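Local coordinates for HspA (Thermosynechococcus vulcanus, PDB 6EWN), which is a small heat shock protein of the HSP20 family that probably acts as a chaperone, binding unfolding proteins, represented here by its alpha-crystallin-type domain, at residues A[15-20]-A[67-72]; A[36-41]-A[89-94]. All coordinates share one frame; numbering follows the deposited sequence.

Contact 1 of 2, residues A[15-20]-A[67-72]. With URE (urea), chain Q; URE (urea), chain F.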
ATOM      1  N   LEU A  15      -1.228  10.318 -10.887  1.00 16.57           N
ATOM      2  CA  LEU A  15      -0.436   9.113 -10.676  1.00 14.95           C
ATOM      3  C   LEU A  15      -0.983   8.379  -9.455  1.00 17.02           C
ATOM      4  O   LEU A  15      -0.857   8.845  -8.311  1.00  7.67           O
ATOM      5  CB  LEU A  15       1.042   9.451 -10.494  1.00 10.08           C
ATOM      6  CG  LEU A  15       1.848   9.787 -11.759  1.00 10.46           C
ATOM      7  CD1 LEU A  15       3.048  10.609 -11.346  1.00 33.13           C
ATOM      8  CD2 LEU A  15       2.329   8.542 -12.464  1.00  5.95           C
ATOM      9  N   LEU A  16      -1.576   7.217  -9.724  1.00  6.59           N
ATOM     10  CA  LEU A  16      -2.203   6.320  -8.772  1.00  5.20           C
ATOM     11  C   LEU A  16      -1.492   4.966  -8.807  1.00  7.18           C
ATOM     12  O   LEU A  16      -0.362   4.873  -9.274  1.00 10.71           O
ATOM     13  CB  LEU A  16      -3.688   6.132  -9.111  1.00 13.06           C
ATOM     14  CG  LEU A  16      -4.538   7.305  -9.648  1.00  7.42           C
ATOM     15  CD1 LEU A  16      -4.595   7.354 -11.173  1.00 11.92           C
ATOM     16  CD2 LEU A  16      -5.966   7.300  -9.057  1.00  9.95           C
ATOM     17  N   LEU A  17      -2.173   3.916  -8.353  1.00 20.50           N
ATOM     18  CA  LEU A  17      -1.651   2.563  -8.152  1.00 25.33           C
ATOM     19  C   LEU A  17      -2.557   1.881  -7.135  1.00 35.69           C
ATOM     20  O   LEU A  17      -3.074   2.533  -6.213  1.00 14.64           O
ATOM     21  CB  LEU A  17      -0.195   2.553  -7.649  1.00 21.59           C
ATOM     22  CG  LEU A  17       0.618   1.265  -7.384  1.00 15.24           C
ATOM     23  CD1 LEU A  17       2.070   1.562  -7.141  1.00  7.66           C
ATOM     24  CD2 LEU A  17       0.168   0.556  -6.198  1.00 16.13           C
ATOM     25  N   LYS A  18      -2.744   0.572  -7.302  1.00 52.55           N
ATOM     26  CA  LYS A  18      -3.480  -0.273  -6.373  1.00 24.29           C
ATOM     27  C   LYS A  18      -2.525  -1.126  -5.554  1.00 12.71           C
ATOM     28  O   LYS A  18      -1.492  -1.578  -6.043  1.00 24.08           O
ATOM     29  CB  LYS A  18      -4.430  -1.183  -7.130  1.00  8.90           C
ATOM     30  CG  LYS A  18      -4.943  -0.584  -8.409  1.00 14.95           C
ATOM     31  CD  LYS A  18      -5.589   0.730  -8.169  1.00 22.09           C
ATOM     32  CE  LYS A  18      -7.088   0.598  -8.136  1.00 18.30           C
ATOM     33  NZ  LYS A  18      -7.586   1.389  -7.011  1.00  3.28           N
ATOM     34  N   VAL A  19      -2.913  -1.385  -4.313  1.00 24.94           N
ATOM     35  CA  VAL A  19      -2.095  -2.148  -3.386  1.00 18.76           C
ATOM     36  C   VAL A  19      -2.973  -3.149  -2.669  1.00 14.25           C
ATOM     37  O   VAL A  19      -4.083  -2.820  -2.239  1.00  5.42           O
ATOM     38  CB  VAL A  19      -1.388  -1.225  -2.381  1.00 13.92           C
ATOM     39  CG1 VAL A  19      -0.580  -2.001  -1.457  1.00  3.85           C
ATOM     40  CG2 VAL A  19      -0.551  -0.217  -3.113  1.00 14.71           C
ATOM     41  N   GLU A  20      -2.437  -4.363  -2.521  1.00 14.34           N
ATOM     42  CA  GLU A  20      -3.058  -5.452  -1.774  1.00  4.57           C
ATOM     43  C   GLU A  20      -2.391  -5.484  -0.408  1.00 18.01           C
ATOM     44  O   GLU A  20      -1.530  -6.325  -0.100  1.00 12.52           O
ATOM     45  CB  GLU A  20      -2.906  -6.769  -2.499  1.00  8.41           C
ATOM     46  CG  GLU A  20      -3.871  -7.863  -2.105  1.00  3.31           C
ATOM     47  CD  GLU A  20      -5.311  -7.493  -2.232  1.00  8.73           C
ATOM     48  OE1 GLU A  20      -5.692  -6.788  -3.193  1.00  5.53           O
ATOM     49  OE2 GLU A  20      -6.072  -7.935  -1.353  1.00 14.07           O
ATOM     50  N   ARG A  67       8.512  -2.619  -0.932  1.00 29.77           N
ATOM     51  CA  ARG A  67       8.326  -2.274  -2.334  1.00 17.61           C
ATOM     52  C   ARG A  67       8.453  -0.778  -2.475  1.00 12.90           C
ATOM     53  O   ARG A  67       8.310  -0.027  -1.513  1.00 26.67           O
ATOM     54  CB  ARG A  67       6.952  -2.726  -2.843  1.00  9.27           C
ATOM     55  CG  ARG A  67       6.895  -3.185  -4.259  1.00  7.38           C
ATOM     56  CD  ARG A  67       5.465  -3.718  -4.662  1.00 10.18           C
ATOM     57  NE  ARG A  67       5.549  -4.923  -5.518  1.00  4.89           N
ATOM     58  CZ  ARG A  67       5.154  -5.032  -6.787  1.00  2.75           C
ATOM     59  NH1 ARG A  67       4.552  -4.048  -7.438  1.00  7.65           N
ATOM     60  NH2 ARG A  67       5.306  -6.162  -7.418  1.00  5.59           N
ATOM     61  N   VAL A  68       8.712  -0.345  -3.692  1.00 14.88           N
ATOM     62  CA  VAL A  68       8.830   1.073  -3.930  1.00 10.40           C
ATOM     63  C   VAL A  68       8.083   1.448  -5.212  1.00 13.29           C
ATOM     64  O   VAL A  68       6.877   1.736  -5.179  1.00 14.86           O
ATOM     65  CB  VAL A  68      10.325   1.445  -3.984  1.00  4.92           C
ATOM     66  CG1 VAL A  68      10.534   2.806  -3.510  1.00  9.04           C
ATOM     67  CG2 VAL A  68      11.134   0.510  -3.135  1.00 26.21           C
ATOM     68  N   ILE A  69       8.797   1.412  -6.339  1.00 16.15           N
ATOM     69  CA  ILE A  69       8.346   1.762  -7.683  1.00 18.33           C
ATOM     70  C   ILE A  69       8.860   3.141  -8.098  1.00 28.06           C
ATOM     71  O   ILE A  69       8.516   4.157  -7.463  1.00 20.67           O
ATOM     72  CB  ILE A  69       6.827   1.713  -7.824  1.00 16.49           C
ATOM     73  CG1 ILE A  69       6.333   0.291  -7.591  1.00  8.59           C
ATOM     74  CG2 ILE A  69       6.476   2.161  -9.204  1.00 17.61           C
ATOM     75  CD1 ILE A  69       4.885   0.085  -7.813  1.00  8.94           C
ATOM     76  N   PRO A  70       9.636   3.231  -9.176  1.00 11.64           N
ATOM     77  CA  PRO A  70      10.032   4.545  -9.693  1.00  7.50           C
ATOM     78  C   PRO A  70       8.884   5.298 -10.367  1.00 13.24           C
ATOM     79  O   PRO A  70       7.922   4.725 -10.893  1.00  6.06           O
ATOM     80  CB  PRO A  70      11.127   4.212 -10.718  1.00 19.16           C
ATOM     81  CG  PRO A  70      11.461   2.729 -10.513  1.00 11.68           C
ATOM     82  CD  PRO A  70      10.257   2.121  -9.934  1.00 18.03           C
ATOM     83  N   LEU A  71       9.047   6.614 -10.404  1.00  5.87           N
ATOM     84  CA  LEU A  71       8.070   7.566 -10.893  1.00 11.09           C
ATOM     85  C   LEU A  71       8.607   8.326 -12.116  1.00  9.43           C
ATOM     86  O   LEU A  71       9.823   8.394 -12.317  1.00 10.49           O
ATOM     87  CB  LEU A  71       7.759   8.554  -9.762  1.00  6.51           C
ATOM     88  CG  LEU A  71       6.426   8.743  -9.093  1.00  5.00           C
ATOM     89  CD1 LEU A  71       6.643   9.204  -7.725  1.00 12.98           C
ATOM     90  CD2 LEU A  71       5.755   9.809  -9.759  1.00 17.40           C
ATOM     91  N   PRO A  72       7.739   8.960 -12.915  1.00  6.63           N
ATOM     92  CA  PRO A  72       8.206   9.899 -13.956  1.00  2.18           C
ATOM     93  C   PRO A  72       8.476  11.321 -13.512  1.00  4.71           C
ATOM     94  O   PRO A  72       9.045  12.097 -14.301  1.00 12.20           O
ATOM     95  CB  PRO A  72       7.061   9.930 -14.944  1.00  5.17           C
ATOM     96  CG  PRO A  72       6.076   8.861 -14.472  1.00 18.99           C
ATOM     97  CD  PRO A  72       6.303   8.716 -13.025  1.00 11.16           C
TER
HETATM   98  C   URE Q 215      10.425  -0.874  -8.679  1.00 24.28           C
HETATM   99  O   URE Q 215      11.174  -0.780  -9.492  1.00 38.17           O
HETATM  100  N1  URE Q 215      10.550  -0.391  -7.344  1.00 15.00           N
HETATM  101  N2  URE Q 215       9.372  -1.508  -9.234  1.00 24.37           N
HETATM  102  C   URE F 204      -3.511 -11.533  -1.874  1.00  4.78           C
HETATM  103  O   URE F 204      -3.021 -12.458  -2.420  1.00  8.16           O
HETATM  104  N1  URE F 204      -2.742 -10.583  -1.108  1.00  3.81           N
HETATM  105  N2  URE F 204      -4.922 -11.342  -1.967  1.00 11.14           N
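Leu15 faces Leu71 and Leu17 faces Ile69 across two irregular chain segments, 15-20 and 67-72, whose touching parts run in nearly opposite directions, 160° apart end to end; the paired CA atoms lie well apart, 8.6 Å for Leu15 and Leu71, so side chains alone bridge the gap. At one end Leu17 and Ile69 reach for each other tip to tip. CG of Leu17 stands anti to its backbone N (chi1 -179°), and the Ile69 chain through CG1 is extended at chi2, which brings CD1 of Leu17 to 3.2 Å from CD1 of Ile69. At the other end methyl CD1 of Leu15 comes 3.2 Å from CD2 of Leu71, the two side chains crossing at a slant. Both approaches are tighter than ordinary carbon packing. Both methyls of Leu15 also lie over the CD carbon of the Pro72 pyrrolidine ring, CD2 slightly the nearer at 4.0 Å.

Two urea molecules lie along these segments rather than between the paired methyls. One has its N1 2.7 Å from the backbone N of Ile69, too short for two N-H donors, so the orientation of this urea in the model is doubtful. The other lies beside the bent side chain of Glu20, its N1 3.1 Å from CG.

This is apolar packing within the alpha-crystallin-type domain, consistent with side chains closing the gap between the two layers of the beta-sandwich expected for this family, near its edge. Beyond the two segments, Leu71 also rests on Val38 of strand 38-42, and Val19 touches both Ile40 of that strand and Leu89 of strand 89-92. Leu16 packs on His90 and Thr92 of strand 89-92, so segment 15-20 lies against that strand.

Contact 2 of 2, residues A[36-41]-A[89-94]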
ATOM      1  N   GLU A  36      11.893  11.039  -4.540  1.00 16.55           N
ATOM      2  CA  GLU A  36      10.801  10.643  -5.428  1.00 10.50           C
ATOM      3  C   GLU A  36      10.540   9.151  -5.471  1.00 14.74           C
ATOM      4  O   GLU A  36      10.049   8.641  -6.487  1.00 19.41           O
ATOM      5  CB  GLU A  36      11.054  11.150  -6.863  1.00 14.22           C
ATOM      6  CG  GLU A  36      12.232  10.558  -7.561  1.00  2.84           C
ATOM      7  CD  GLU A  36      12.224  10.718  -9.094  1.00  3.84           C
ATOM      8  OE1 GLU A  36      11.399  10.102  -9.782  1.00  5.00           O
ATOM      9  OE2 GLU A  36      13.076  11.433  -9.614  1.00  1.74           O
ATOM     10  N   ALA A  37      10.835   8.448  -4.377  1.00 26.42           N
ATOM     11  CA  ALA A  37      10.762   6.992  -4.320  1.00 19.92           C
ATOM     12  C   ALA A  37       9.771   6.596  -3.227  1.00 13.01           C
ATOM     13  O   ALA A  37      10.119   6.561  -2.044  1.00 14.35           O
ATOM     14  CB  ALA A  37      12.140   6.387  -4.087  1.00 22.17           C
ATOM     15  N   VAL A  38       8.556   6.254  -3.655  1.00  7.61           N
ATOM     16  CA  VAL A  38       7.447   5.946  -2.766  1.00 11.43           C
ATOM     17  C   VAL A  38       7.605   4.498  -2.294  1.00 29.18           C
ATOM     18  O   VAL A  38       7.803   3.598  -3.113  1.00 23.71           O
ATOM     19  CB  VAL A  38       6.112   6.167  -3.502  1.00 24.88           C
ATOM     20  CG1 VAL A  38       4.923   6.453  -2.557  1.00 14.75           C
ATOM     21  CG2 VAL A  38       6.260   7.330  -4.525  1.00 35.26           C
ATOM     22  N   SER A  39       7.552   4.265  -0.979  1.00  8.70           N
ATOM     23  CA  SER A  39       7.862   2.966  -0.416  1.00  8.71           C
ATOM     24  C   SER A  39       6.593   2.255   0.022  1.00  6.15           C
ATOM     25  O   SER A  39       5.720   2.854   0.654  1.00  4.84           O
ATOM     26  CB  SER A  39       8.817   3.125   0.775  1.00 11.65           C
ATOM     27  OG  SER A  39       9.388   1.905   1.218  1.00 10.13           O
ATOM     28  N   ILE A  40       6.515   0.942  -0.274  1.00 28.56           N
ATOM     29  CA  ILE A  40       5.495   0.037   0.293  1.00 12.93           C
ATOM     30  C   ILE A  40       6.114  -0.834   1.392  1.00 10.98           C
ATOM     31  O   ILE A  40       7.220  -1.371   1.242  1.00 15.26           O
ATOM     32  CB  ILE A  40       4.835  -0.829  -0.805  1.00  8.44           C
ATOM     33  CG1 ILE A  40       3.480  -0.257  -1.199  1.00 12.41           C
ATOM     34  CG2 ILE A  40       4.671  -2.316  -0.357  1.00 21.46           C
ATOM     35  CD1 ILE A  40       2.403  -1.258  -1.427  1.00 19.02           C
ATOM     36  N   SER A  41       5.385  -0.986   2.502  1.00 17.23           N
ATOM     37  CA  SER A  41       5.926  -1.616   3.708  1.00 11.58           C
ATOM     38  C   SER A  41       4.822  -1.760   4.738  1.00 17.19           C
ATOM     39  O   SER A  41       4.076  -0.800   4.966  1.00 17.94           O
ATOM     40  CB  SER A  41       7.162  -0.853   4.282  1.00 19.87           C
ATOM     41  OG  SER A  41       7.201   0.565   4.165  1.00  5.49           O
ATOM     42  N   LEU A  89      -5.356  -0.396  -0.009  1.00 17.56           N
ATOM     43  CA  LEU A  89      -4.666   0.876   0.171  1.00 17.20           C
ATOM     44  C   LEU A  89      -4.766   1.694  -1.094  1.00  5.78           C
ATOM     45  O   LEU A  89      -4.727   1.148  -2.201  1.00 22.65           O
ATOM     46  CB  LEU A  89      -3.205   0.694   0.504  1.00  9.81           C
ATOM     47  CG  LEU A  89      -2.400   1.977   0.673  1.00  4.55           C
ATOM     48  CD1 LEU A  89      -2.436   2.436   2.114  1.00  7.76           C
ATOM     49  CD2 LEU A  89      -0.945   1.764   0.142  1.00 18.54           C
ATOM     50  N   HIS A  90      -4.904   3.000  -0.917  1.00  5.44           N
ATOM     51  CA  HIS A  90      -4.986   3.923  -2.038  1.00 16.14           C
ATOM     52  C   HIS A  90      -4.353   5.262  -1.657  1.00 20.37           C
ATOM     53  O   HIS A  90      -4.937   6.072  -0.918  1.00 14.89           O
ATOM     54  CB  HIS A  90      -6.433   4.091  -2.485  1.00  3.79           C
ATOM     55  CG  HIS A  90      -6.550   4.749  -3.814  1.00 10.07           C
ATOM     56  ND1 HIS A  90      -5.704   4.442  -4.855  1.00  3.12           N
ATOM     57  CD2 HIS A  90      -7.394   5.697  -4.274  1.00 17.34           C
ATOM     58  CE1 HIS A  90      -6.003   5.193  -5.889  1.00  1.99           C
ATOM     59  NE2 HIS A  90      -7.027   5.964  -5.565  1.00  4.94           N
ATOM     60  N   LEU A  91      -3.144   5.484  -2.173  1.00 27.90           N
ATOM     61  CA  LEU A  91      -2.460   6.768  -2.105  1.00  9.85           C
ATOM     62  C   LEU A  91      -2.222   7.190  -3.540  1.00 20.19           C
ATOM     63  O   LEU A  91      -1.461   6.532  -4.272  1.00 14.16           O
ATOM     64  CB  LEU A  91      -1.145   6.694  -1.327  1.00 28.24           C
ATOM     65  CG  LEU A  91      -0.265   7.963  -1.425  1.00 19.87           C
ATOM     66  CD1 LEU A  91       0.066   8.599  -0.066  1.00 10.20           C
ATOM     67  CD2 LEU A  91       1.005   7.674  -2.210  1.00 16.20           C
ATOM     68  N   THR A  92      -2.896   8.277  -3.926  1.00 13.83           N
ATOM     69  CA  THR A  92      -2.866   8.837  -5.278  1.00 15.49           C
ATOM     70  C   THR A  92      -1.937  10.037  -5.377  1.00  8.12           C
ATOM     71  O   THR A  92      -2.339  11.152  -5.064  1.00 11.78           O
ATOM     72  CB  THR A  92      -4.271   9.257  -5.703  1.00  7.37           C
ATOM     73  OG1 THR A  92      -5.246   8.402  -5.081  1.00  9.87           O
ATOM     74  CG2 THR A  92      -4.358   9.117  -7.139  1.00  9.77           C
ATOM     75  N   LEU A  93      -0.730   9.827  -5.907  1.00 20.44           N
ATOM     76  CA  LEU A  93       0.193  10.924  -6.234  1.00 17.13           C
ATOM     77  C   LEU A  93      -0.289  11.597  -7.506  1.00 19.49           C
ATOM     78  O   LEU A  93      -0.011  11.072  -8.587  1.00 19.17           O
ATOM     79  CB  LEU A  93       1.634  10.448  -6.479  1.00 20.71           C
ATOM     80  CG  LEU A  93       2.587  10.179  -5.315  1.00  8.82           C
ATOM     81  CD1 LEU A  93       2.863   8.705  -5.194  1.00  2.80           C
ATOM     82  CD2 LEU A  93       3.833  10.924  -5.484  1.00  5.00           C
ATOM     83  N   PRO A  94      -1.017  12.719  -7.460  1.00 23.97           N
ATOM     84  CA  PRO A  94      -1.407  13.342  -8.725  1.00 21.05           C
ATOM     85  C   PRO A  94      -0.167  13.806  -9.496  1.00 29.09           C
ATOM     86  O   PRO A  94       0.913  13.216  -9.357  1.00 25.58           O
ATOM     87  CB  PRO A  94      -2.300  14.509  -8.273  1.00 41.70           C
ATOM     88  CG  PRO A  94      -2.738  14.154  -6.891  1.00 37.07           C
ATOM     89  CD  PRO A  94      -1.499  13.534  -6.328  1.00 28.78           C
TER
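Val38 packs against Leu91 and Leu93, and these apolar contacts make up the direct meeting of segments 36-41 and 89-94. The two methyls of Val38 share the work. CG2, the branch anti to the carbonyl carbon, approaches CD1 of Leu93 at 3.7 Å, and that same leucine methyl lies 4.0 Å from CG1 of Val38, so it sits against both prongs of the valine. These two side chains slide past each other in opposite directions. CG1 also turns to Leu91, whose CD2 it meets at 4.1 Å in a slanting approach; because CG of Leu91 is anti to its backbone N (chi1 170°), the isobutyl group is carried over toward the valine. Val38 thus lies over the adjoining methyls of Leu91 and Leu93, alternate residues whose side chains both point toward it. The closest CA atoms, those of Val38 and Leu93, are 9.5 Å apart, a spacing suited to layers joined through side chains.

Polar groups play a different part. The backbone of strand 38-42 is engaged elsewhere: that of Ser39 hydrogen-bonds to Gln32 of the antiparallel neighbour 29-33, and that of Ile40 to Arg67. Within 89-94, OG1 of Thr92 lies 3.0 Å above one face of the His90 ring, offset toward its rim.

The arrangement fits the beta-sandwich of the alpha-crystallin domain, in which hydrophobic residues from two sheets interleave. Val33 of strand 29-33 continues the packing around Val38, and Val31 of that strand lies against Leu91. From the other pair of strands, Ala82 of strand 81-84 also meets Leu91, while Ile75 from a loop covers Leu93.

Contacts 1 and 2 adjoin, their centres 6 Å apart, and their segments alternate along the chain. Segment 67-72 runs beside segment 36-41, where a probable hydrogen bond, modelled unusually short at 2.4 Å, joins Arg67 O to Ile40 N. Segment 15-20 meets both halves of contact 2: CG1 of Val19 packs on CD1 of Ile40, and CB of Leu15 lies close to the carbonyl oxygen of Leu93. The four segments therefore form a continuous block within the alpha-crystallin-type domain. Urea borders this block, at Val68, Ile69 and Pro70, at Glu20, and near contact 2 at His90, consistent with denaturant gathering around its margins.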